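Local coordinates for protein putative methyltransferase from antibiotic biosynthesis pathway (Anabaena variabilis ATCC 29413, PDB 3EGE) that probably acts as an S-adenosylmethionine-dependent methyltransferase, with a suggested but unproven role in antibiotic biosynthesis, at residues A[162-165]-A[166-169]; A[112-115]-A[116-119]; A[130-133]-A[134-137]; A[101-104]-A[105-109]; A[239-242]-A[243-246]. All coordinates share one frame; numbering follows the deposited sequence.

Interaction 1 (A[162-165]-A[166-169]); sequences INLL and QENT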
# COMPACT_ATOMS: atom_id res chain seq x y z
N ILE A 162 4.78 -13.46 6.28
CA ILE A 162 4.17 -14.69 5.78
C ILE A 162 3.91 -15.67 6.94
O ILE A 162 2.81 -16.19 7.08
CB ILE A 162 5.04 -15.39 4.69
CG1 ILE A 162 5.04 -14.55 3.40
CG2 ILE A 162 4.50 -16.83 4.38
CD1 ILE A 162 6.12 -14.97 2.38
N ASN A 163 4.95 -15.89 7.75
CA ASN A 163 4.86 -16.77 8.92
C ASN A 163 3.76 -16.34 9.93
O ASN A 163 3.00 -17.18 10.37
CB ASN A 163 6.24 -16.88 9.58
CG ASN A 163 6.27 -17.83 10.77
OD1 ASN A 163 5.51 -18.81 10.84
ND2 ASN A 163 7.17 -17.56 11.71
N LEU A 164 3.67 -15.04 10.28
CA LEU A 164 2.67 -14.55 11.25
C LEU A 164 1.25 -14.74 10.72
O LEU A 164 0.35 -15.08 11.48
CB LEU A 164 2.89 -13.08 11.65
CG LEU A 164 4.07 -12.70 12.55
CD1 LEU A 164 4.06 -11.19 12.74
CD2 LEU A 164 4.04 -13.38 13.90
N LEU A 165 1.07 -14.52 9.42
CA LEU A 165 -0.23 -14.69 8.79
C LEU A 165 -0.58 -16.17 8.80
O LEU A 165 -1.66 -16.55 9.28
CB LEU A 165 -0.23 -14.13 7.36
CG LEU A 165 -1.59 -14.06 6.63
CD1 LEU A 165 -2.61 -13.27 7.44
CD2 LEU A 165 -1.41 -13.46 5.20
N GLN A 166 0.35 -16.98 8.31
CA GLN A 166 0.19 -18.42 8.20
C GLN A 166 -0.12 -19.10 9.55
O GLN A 166 -1.01 -19.93 9.61
CB GLN A 166 1.41 -19.03 7.49
CG GLN A 166 1.20 -20.41 6.96
CD GLN A 166 2.18 -20.71 5.82
OE1 GLN A 166 1.76 -21.26 4.79
NE2 GLN A 166 3.48 -20.33 5.98
N GLU A 167 0.58 -18.70 10.61
CA GLU A 167 0.32 -19.17 11.98
C GLU A 167 -1.07 -18.85 12.53
O GLU A 167 -1.61 -19.63 13.30
CB GLU A 167 1.33 -18.57 12.97
CG GLU A 167 2.69 -19.18 12.95
CD GLU A 167 3.72 -18.38 13.76
OE1 GLU A 167 3.48 -17.20 14.12
OE2 GLU A 167 4.81 -18.95 14.01
N ASN A 168 -1.61 -17.67 12.18
CA ASN A 168 -2.92 -17.19 12.67
C ASN A 168 -4.11 -17.38 11.71
O ASN A 168 -5.21 -16.92 12.00
CB ASN A 168 -2.75 -15.74 13.12
CG ASN A 168 -1.80 -15.62 14.29
OD1 ASN A 168 -2.19 -15.83 15.43
ND2 ASN A 168 -0.54 -15.28 14.02
N THR A 169 -3.88 -18.08 10.61
CA THR A 169 -4.88 -18.36 9.58
C THR A 169 -5.12 -19.85 9.33
O THR A 169 -6.25 -20.24 8.99
CB THR A 169 -4.47 -17.63 8.27
OG1 THR A 169 -4.65 -16.23 8.47
CG2 THR A 169 -5.31 -18.04 7.08
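N168 turns its amide back along helix 158-169 and hands ND2 to the carbonyl oxygen of L164. The bond from N168 ND2 to L164 O is short, 2.7 Å, and almost straight at 170°; the acceptor lies close to the amide plane and the donor in the plane of the carbonyl. The side chain gets there because its CG stands beside the backbone N and anti to the carbonyl carbon (chi1 -64°). Asparagine suits the place, since the backbone N of N168 offers L164 O only a weak, bent bond. One residue later T169 behaves similarly but more loosely: OG1 makes a weak bond of 3.1 Å to L165 O, and the same OG1 lies 3.7 Å from CD1 of L165, whose side chain runs obliquely to it.

Earlier on the helix the relation changes. I162 and Q166 lie side by side and point the same way, with CG2 of I162 4.0 Å from NE2 of Q166, while the extended Q166 chain carries OE1 to the backbone N of V173. E167 slants past L164, its OE1 3.9 Å from L164 CD2. Regular helical bonds join I162 to Q166 and N163 to E167.

N168 also binds Q115 through OD1 and E111 through ND2, so this buried amide both satisfies the L164 carbonyl and ties helix 158-169 to helix 110-120.

Interaction 2 (A[112-115]-A[116-119]); sequences KSFQ and EMQR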
# COMPACT_ATOMS: atom_id res chain seq x y z
N LYS A 112 -2.48 -10.09 16.40
CA LYS A 112 -3.90 -9.96 16.76
C LYS A 112 -4.74 -9.42 15.56
O LYS A 112 -5.88 -9.86 15.38
CB LYS A 112 -4.04 -9.05 18.01
CG LYS A 112 -5.48 -8.85 18.52
CD LYS A 112 -6.10 -10.12 19.12
CE LYS A 112 -7.62 -10.00 19.23
NZ LYS A 112 -8.06 -8.72 19.90
N SER A 113 -4.19 -8.50 14.77
CA SER A 113 -4.86 -8.00 13.55
C SER A 113 -5.10 -9.12 12.53
O SER A 113 -6.18 -9.22 11.92
CB SER A 113 -4.09 -6.85 12.90
OG SER A 113 -3.98 -5.77 13.82
N PHE A 114 -4.10 -10.00 12.40
CA PHE A 114 -4.23 -11.19 11.55
C PHE A 114 -5.30 -12.15 12.06
O PHE A 114 -6.15 -12.58 11.28
CB PHE A 114 -2.89 -11.89 11.36
CG PHE A 114 -1.91 -11.18 10.47
CD1 PHE A 114 -2.29 -10.16 9.55
CD2 PHE A 114 -0.61 -11.65 10.41
CE1 PHE A 114 -1.35 -9.59 8.70
CE2 PHE A 114 0.32 -11.10 9.55
CZ PHE A 114 -0.04 -10.08 8.69
N GLN A 115 -5.28 -12.42 13.37
CA GLN A 115 -6.29 -13.25 14.06
C GLN A 115 -7.70 -12.69 13.85
O GLN A 115 -8.63 -13.47 13.61
CB GLN A 115 -6.01 -13.33 15.56
CG GLN A 115 -4.74 -14.08 15.90
CD GLN A 115 -4.26 -13.88 17.32
OE1 GLN A 115 -5.00 -13.40 18.18
NE2 GLN A 115 -3.02 -14.26 17.57
N GLU A 116 -7.82 -11.36 13.92
CA GLU A 116 -9.07 -10.64 13.64
C GLU A 116 -9.58 -10.82 12.20
O GLU A 116 -10.78 -10.95 12.00
CB GLU A 116 -8.94 -9.12 13.95
CG GLU A 116 -9.00 -8.70 15.41
CD GLU A 116 -10.37 -8.94 16.03
OE1 GLU A 116 -10.63 -10.08 16.51
OE2 GLU A 116 -11.17 -8.00 16.04
N MSE A 117 -8.67 -10.82 11.23
CA MSE A 117 -9.04 -11.05 9.83
C MSE A 117 -9.59 -12.45 9.64
O MSE A 117 -10.62 -12.62 9.00
CB MSE A 117 -7.86 -10.84 8.87
CG MSE A 117 -7.39 -9.38 8.81
SE MSE A 117 -5.82 -9.22 7.76
CE MSE A 117 -5.44 -7.25 8.01
N GLN A 118 -8.92 -13.44 10.23
CA GLN A 118 -9.38 -14.82 10.21
C GLN A 118 -10.74 -14.98 10.90
O GLN A 118 -11.57 -15.77 10.44
CB GLN A 118 -8.30 -15.75 10.82
CG GLN A 118 -8.67 -17.25 10.83
CD GLN A 118 -9.02 -17.84 9.45
OE1 GLN A 118 -8.37 -17.53 8.43
NE2 GLN A 118 -10.01 -18.71 9.43
N ARG A 119 -10.98 -14.23 11.98
CA ARG A 119 -12.24 -14.32 12.74
C ARG A 119 -13.46 -13.87 11.92
O ARG A 119 -14.53 -14.49 12.00
CB ARG A 119 -12.13 -13.49 14.03
CG ARG A 119 -13.36 -13.51 14.94
CD ARG A 119 -13.22 -12.59 16.14
NE ARG A 119 -13.12 -11.18 15.75
CZ ARG A 119 -14.14 -10.41 15.37
NH1 ARG A 119 -15.36 -10.89 15.23
NH2 ARG A 119 -13.90 -9.15 15.07
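F114 and M117, a selenomethionine here, lie side by side on the inner flank of helix 110-120 and point the same way. The selenium SE of M117 comes within 4.1 Å of ring atom CD1 of F114 and sits 5.3 Å from the ring centroid. This is a Met-aromatic contact in which a long, polarisable side chain lies beside the ring, SE oblique to it. M117 is extended beyond CG, which carries SE well out from the helix axis.

On another flank, K112 and E116 are one turn apart, and their side chains slant past each other. NZ of K112 stays 4.5 Å from OE1 of E116, beyond a salt bridge, and its bond goes to the backbone O of E86. The carboxylate of E116 is instead gripped side-on by R119. NE of R119 holds OE1 of E116 at 2.8 Å, and NH2 of R119 holds OE2 of E116 at 3.1 Å. Both donors come from above the carboxylate plane, although both oxygens lie near the guanidinium plane. A bend at chi2 (-66°) helps curl the E116 carboxylate into position, and the R119 chain bends at chi3. A second shell fixes the pair: OE2 of E116 also accepts from the backbone N of L88, and NH1 of R119 makes a salt bridge with D92.

Within the beta-alpha-beta unit the helix lies between strands 97-101 and 126-131 in the chain. M117 packs on V98, S100, I126 and L128, and F114 packs on L128 and on L164 and L165 of helix 158-169.

Interaction 3 (A[130-133]-A[134-137]); sequences TFDI and RLAQ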
# COMPACT_ATOMS: atom_id res chain seq x y z
N THR A 130 1.69 -5.48 0.54
CA THR A 130 2.69 -5.11 1.52
C THR A 130 4.05 -4.98 0.82
O THR A 130 4.12 -4.91 -0.40
CB THR A 130 2.69 -6.15 2.69
OG1 THR A 130 3.57 -5.74 3.74
CG2 THR A 130 3.05 -7.56 2.20
N PHE A 131 5.11 -4.94 1.60
CA PHE A 131 6.44 -4.78 1.08
C PHE A 131 7.54 -5.28 2.03
O PHE A 131 7.34 -5.47 3.24
CB PHE A 131 6.70 -3.27 0.82
CG PHE A 131 6.70 -2.43 2.07
CD1 PHE A 131 5.51 -1.96 2.61
CD2 PHE A 131 7.88 -2.18 2.76
CE1 PHE A 131 5.48 -1.23 3.80
CE2 PHE A 131 7.87 -1.44 3.95
CZ PHE A 131 6.67 -0.97 4.48
N ASP A 132 8.71 -5.43 1.42
CA ASP A 132 9.96 -5.65 2.09
C ASP A 132 11.07 -4.94 1.27
O ASP A 132 11.52 -5.43 0.23
CB ASP A 132 10.24 -7.13 2.26
CG ASP A 132 11.47 -7.40 3.09
OD1 ASP A 132 12.21 -6.43 3.42
OD2 ASP A 132 11.67 -8.58 3.41
N ILE A 133 11.53 -3.80 1.79
CA ILE A 133 12.59 -3.00 1.14
C ILE A 133 13.92 -3.80 0.94
O ILE A 133 14.67 -3.54 -0.00
CB ILE A 133 12.84 -1.66 1.93
CG1 ILE A 133 13.47 -0.58 1.04
CG2 ILE A 133 13.71 -1.92 3.18
CD1 ILE A 133 12.63 -0.11 -0.07
N ARG A 134 14.17 -4.77 1.83
CA ARG A 134 15.30 -5.70 1.75
C ARG A 134 15.32 -6.53 0.46
O ARG A 134 16.39 -7.07 0.10
CB ARG A 134 15.35 -6.65 2.99
CG ARG A 134 15.74 -5.97 4.33
CD ARG A 134 15.39 -6.78 5.60
NE ARG A 134 13.99 -6.60 5.73
CZ ARG A 134 13.30 -5.87 6.61
NH1 ARG A 134 13.81 -5.35 7.71
NH2 ARG A 134 12.02 -5.81 6.41
N LEU A 135 14.16 -6.67 -0.20
CA LEU A 135 14.00 -7.40 -1.47
C LEU A 135 14.04 -6.50 -2.71
O LEU A 135 14.05 -7.01 -3.84
CB LEU A 135 12.68 -8.16 -1.48
CG LEU A 135 12.45 -9.18 -0.36
CD1 LEU A 135 11.01 -9.69 -0.42
CD2 LEU A 135 13.48 -10.28 -0.48
N ALA A 136 14.06 -5.18 -2.50
CA ALA A 136 14.11 -4.22 -3.58
C ALA A 136 15.50 -4.17 -4.26
O ALA A 136 16.56 -4.49 -3.66
CB ALA A 136 13.70 -2.82 -3.08
N GLN A 137 15.47 -3.79 -5.53
CA GLN A 137 16.66 -3.54 -6.28
C GLN A 137 17.07 -2.08 -6.00
O GLN A 137 16.28 -1.30 -5.46
CB GLN A 137 16.45 -3.87 -7.76
CG GLN A 137 15.56 -2.96 -8.58
CD GLN A 137 15.27 -3.59 -9.95
OE1 GLN A 137 14.31 -4.36 -10.10
NE2 GLN A 137 16.13 -3.33 -10.93
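D132 and R134 form a local salt bridge, part of a tight turn where the chain leaves strand 126-131 for the loop that leads to helix 146-153. A single carboxylate oxygen does most of the work. OD1 of D132 takes NE of R134 at 2.9 Å, approached on the syn side, and the backbone N of R134 at 3.0 Å from above the carboxylate plane; NH2 of R134 adds a weak bond to the same oxygen. The carboxylate and guanidinium planes stand 66° apart, and OD1 meets the edge of the guanidinium. D132 can reach both donors because its CG lies anti to the backbone N (chi1 -174°), beside its own carbonyl carbon.

The bond from the side chain of D132 to the backbone N two residues on is that of an Asx turn, a pattern to which the short aspartate is well fitted. It is superposed on a beta turn closed by L135 N and D132 O at 2.9 Å. A second turn overlaps the first, with A136 N bound to I133 O at 3.1 Å, so the chain bends through two successive turns as it comes off a parallel strand of the Rossmann-like sheet.

Apolar groups fill in around these bonds. The side chain of L135 crosses that of D132 at about a right angle, its CD1 3.8 Å from CB of D132, while CD1 of I133 is 4.2 Å from CB of A136. I133 is buried against W149, A152 and L153 of helix 146-153, which suits a branched hydrocarbon. OD2 of D132 accepts from the backbone N of L158, and R134 donates through NH2 to the carbonyl of F155.

Interaction 4 (A[101-104]-A[105-109]); sequences ILAI and HHFSH
F107 lays one ring face over the backbone of I104, in the loop from strand 97-101 to helix 110-120 of the methyltransferase domain. CA of I104 sits above the middle of the ring, 3.7 Å from its centroid and only 11° off the normal, a CH-pi contact. CG2 of I104 reaches CE2 of F107 at 3.6 Å, while CB of A103 lies farther out, 4.2 Å from CE1 of F107. The I104 side chain owes this to chi1 of 69°, which places CG2 beside the backbone N, on the ring's side.

Backbone hydrogen bonds fold the chain beneath these groups: H106 N to A103 O at 2.8 Å and F107 N to I104 O at 3.1 Å, a short 3-10 turn. A water donates to both I104 O (2.6 Å) and F107 O (2.5 Å), bridging two carbonyls.

The H105 ring meets the backbone with its edge: CE1 of H105 lies 3.3 Å from L102 O, near the ring plane.

The chemistry thus divides the turn. Hydrocarbon and ring carbon face helix 110-120, where F107 rests on S113 and M117. H105, held edge-on by L102 O, packs edge-to-face with F131, whereas the imidazole of H106, able to bond with water, is exposed.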
# COMPACT_ATOMS: atom_id res chain seq x y z
N ILE A 101 -4.42 -2.90 1.94
CA ILE A 101 -3.60 -2.36 0.85
C ILE A 101 -2.63 -1.30 1.40
O ILE A 101 -3.04 -0.20 1.74
CB ILE A 101 -4.51 -1.79 -0.28
CG1 ILE A 101 -5.60 -2.84 -0.69
CG2 ILE A 101 -3.64 -1.24 -1.45
CD1 ILE A 101 -5.10 -4.37 -0.94
N LEU A 102 -1.36 -1.69 1.50
CA LEU A 102 -0.27 -0.84 2.03
C LEU A 102 -0.66 -0.15 3.35
O LEU A 102 -0.56 1.07 3.49
CB LEU A 102 0.22 0.17 0.96
CG LEU A 102 0.85 -0.41 -0.32
CD1 LEU A 102 1.07 0.75 -1.30
CD2 LEU A 102 2.17 -1.17 -0.06
N ALA A 103 -1.09 -0.98 4.30
CA ALA A 103 -1.55 -0.54 5.62
C ALA A 103 -1.01 -1.32 6.81
O ALA A 103 -0.78 -0.69 7.84
CB ALA A 103 -3.09 -0.59 5.65
N ILE A 104 -0.78 -2.64 6.69
CA ILE A 104 -0.40 -3.51 7.83
C ILE A 104 0.84 -3.07 8.62
O ILE A 104 0.97 -3.41 9.80
CB ILE A 104 -0.31 -5.06 7.46
CG1 ILE A 104 0.88 -5.40 6.52
CG2 ILE A 104 -1.60 -5.53 6.84
CD1 ILE A 104 1.16 -6.96 6.38
N HIS A 105 1.74 -2.36 7.94
CA HIS A 105 2.92 -1.75 8.57
C HIS A 105 2.60 -0.64 9.56
O HIS A 105 3.45 -0.31 10.37
CB HIS A 105 3.95 -1.27 7.54
CG HIS A 105 3.48 -0.18 6.64
ND1 HIS A 105 2.55 -0.38 5.64
CD2 HIS A 105 3.89 1.11 6.53
CE1 HIS A 105 2.36 0.75 4.99
NE2 HIS A 105 3.16 1.67 5.50
N HIS A 106 1.37 -0.10 9.48
CA HIS A 106 0.88 0.87 10.44
C HIS A 106 0.17 0.24 11.64
O HIS A 106 -0.18 0.96 12.56
CB HIS A 106 -0.07 1.85 9.77
CG HIS A 106 0.53 2.63 8.65
ND1 HIS A 106 1.71 3.34 8.79
CD2 HIS A 106 0.09 2.88 7.39
CE1 HIS A 106 1.99 3.94 7.65
NE2 HIS A 106 1.02 3.69 6.78
N PHE A 107 -0.03 -1.09 11.67
CA PHE A 107 -0.72 -1.73 12.79
C PHE A 107 0.24 -1.94 13.98
O PHE A 107 1.40 -2.29 13.79
CB PHE A 107 -1.38 -3.08 12.40
CG PHE A 107 -2.32 -3.02 11.21
CD1 PHE A 107 -2.87 -1.83 10.71
CD2 PHE A 107 -2.75 -4.22 10.63
CE1 PHE A 107 -3.75 -1.84 9.60
CE2 PHE A 107 -3.64 -4.24 9.54
CZ PHE A 107 -4.14 -3.04 9.03
N SER A 108 -0.27 -1.76 15.20
CA SER A 108 0.55 -1.88 16.42
C SER A 108 0.68 -3.32 16.93
O SER A 108 1.70 -3.67 17.53
CB SER A 108 0.01 -0.94 17.52
OG SER A 108 -1.27 -1.36 17.98
N HIS A 109 -0.34 -4.16 16.73
CA HIS A 109 -0.29 -5.59 17.16
C HIS A 109 -0.69 -6.40 15.94
O HIS A 109 -1.86 -6.73 15.76
CB HIS A 109 -1.18 -5.81 18.38
CG HIS A 109 -0.80 -4.95 19.55
ND1 HIS A 109 0.34 -5.17 20.29
CD2 HIS A 109 -1.41 -3.87 20.09
CE1 HIS A 109 0.42 -4.26 21.25
NE2 HIS A 109 -0.63 -3.46 21.15
O HOH W 1 2.48 -3.49 11.91

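Interaction 5 (A[239-242]-A[243-246]); sequences YGEI and HHLQ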
# COMPACT_ATOMS: atom_id res chain seq x y z
N TYR A 239 21.90 7.86 -13.20
CA TYR A 239 20.71 6.97 -13.17
C TYR A 239 19.87 6.80 -14.44
O TYR A 239 18.89 6.02 -14.42
CB TYR A 239 19.77 7.51 -12.07
CG TYR A 239 20.43 7.80 -10.74
CD1 TYR A 239 20.91 6.76 -9.93
CD2 TYR A 239 20.58 9.13 -10.28
CE1 TYR A 239 21.52 7.02 -8.70
CE2 TYR A 239 21.21 9.40 -9.03
CZ TYR A 239 21.65 8.34 -8.25
OH TYR A 239 22.24 8.59 -7.05
N GLY A 240 20.23 7.50 -15.53
CA GLY A 240 19.43 7.56 -16.76
C GLY A 240 18.95 6.29 -17.44
O GLY A 240 17.93 6.31 -18.14
N GLU A 241 19.69 5.19 -17.24
CA GLU A 241 19.31 3.87 -17.80
C GLU A 241 17.98 3.33 -17.29
O GLU A 241 17.35 2.51 -17.96
CB GLU A 241 20.41 2.82 -17.52
CG GLU A 241 21.72 3.05 -18.30
CD GLU A 241 21.53 2.93 -19.83
OE1 GLU A 241 20.91 1.93 -20.30
OE2 GLU A 241 22.01 3.85 -20.54
N ILE A 242 17.56 3.79 -16.12
CA ILE A 242 16.27 3.41 -15.52
C ILE A 242 15.07 3.80 -16.43
O ILE A 242 14.03 3.16 -16.37
CB ILE A 242 16.13 4.02 -14.08
CG1 ILE A 242 15.12 3.23 -13.24
CG2 ILE A 242 15.80 5.52 -14.13
CD1 ILE A 242 15.04 3.67 -11.77
N HIS A 243 15.24 4.84 -17.26
CA HIS A 243 14.20 5.29 -18.20
C HIS A 243 13.77 4.22 -19.23
O HIS A 243 12.65 4.26 -19.72
CB HIS A 243 14.60 6.59 -18.92
CG HIS A 243 13.48 7.19 -19.73
ND1 HIS A 243 12.44 7.90 -19.15
CD2 HIS A 243 13.19 7.12 -21.05
CE1 HIS A 243 11.58 8.26 -20.08
NE2 HIS A 243 12.01 7.80 -21.25
N HIS A 244 14.67 3.28 -19.54
CA HIS A 244 14.37 2.22 -20.51
C HIS A 244 13.54 1.08 -19.94
O HIS A 244 13.02 0.29 -20.71
CB HIS A 244 15.66 1.65 -21.13
CG HIS A 244 16.62 2.71 -21.60
ND1 HIS A 244 16.27 3.70 -22.49
CD2 HIS A 244 17.92 2.92 -21.28
CE1 HIS A 244 17.32 4.48 -22.70
NE2 HIS A 244 18.33 4.03 -21.98
N LEU A 245 13.41 1.00 -18.61
CA LEU A 245 12.61 -0.06 -17.96
C LEU A 245 11.13 0.26 -17.96
O LEU A 245 10.76 1.37 -17.62
CB LEU A 245 13.04 -0.23 -16.51
CG LEU A 245 14.46 -0.66 -16.20
CD1 LEU A 245 14.63 -0.73 -14.68
CD2 LEU A 245 14.80 -1.99 -16.86
N GLN A 246 10.29 -0.69 -18.34
CA GLN A 246 8.82 -0.49 -18.27
C GLN A 246 8.28 -0.77 -16.87
O GLN A 246 7.22 -0.24 -16.51
CB GLN A 246 8.07 -1.29 -19.36
CG GLN A 246 8.55 -0.98 -20.81
CD GLN A 246 8.76 0.53 -21.13
OE1 GLN A 246 7.91 1.38 -20.83
NE2 GLN A 246 9.89 0.84 -21.77
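E241 and H244 meet one 3-10 turn apart on the protein surface, and the conformation of both side chains decides how. In E241, CG stands anti to the carbonyl carbon and the chain then bends at chi2 (-64°), which brings the carboxylate alongside the imidazole of H244, three residues on. H244 likewise has CG beside its backbone N. OE1 of E241 consequently arrives at the edge of the imidazole, near the ring plane, 3.3 Å from CD2 of H244 and 3.7 Å from NE2. The carboxylate and ring planes are 54° apart. Since the nearest ring atom is a carbon, this is close packing of OE1 against CD2 rather than a hydrogen bond, and a positive charge on the imidazole might make it favourable.

I242 takes a different shape. Its CG1 is anti to the backbone N (chi1 -157°), which sets CG2 between the backbone N and the carbonyl carbon, 3.3 Å from the N of H243. The extended CG1 branch touches L245, with CG1 of I242 4.2 Å from CD1 of L245, and the isoleucine packs on W140 and W193, the natural direction for an apolar residue on an exposed turn.

Beneath these side chains G240 O, E241 O and I242 O each accept from the backbone N three residues later, every bond about 3.2 Å long. A run of i to i+3 bonds like this defines a short 3-10 helix; here it links helix 234-239 to strand 247-248.

How the interactions relate
All five contacts are local, yet their settings differ: interactions 1 to 4 are partly buried, and interaction 5 is at the surface. Interactions 1 and 2 lie on neighbouring helices that pack together. Interaction 4 forms the loop leading into the helix of interaction 2 and touches it, and interaction 3, at the end of the adjacent strand, meets that same loop. Interaction 5 lies on the far side of the chain's centre from interactions 2 and 4, though close to interaction 3 without touching it. Inward-facing groups bring apolar packing in interaction 1, a Met-aromatic contact in interaction 2 and CH-pi packing in interaction 4; salt bridges appear in interactions 2 and 3; interaction 5 rests chiefly on backbone bonds.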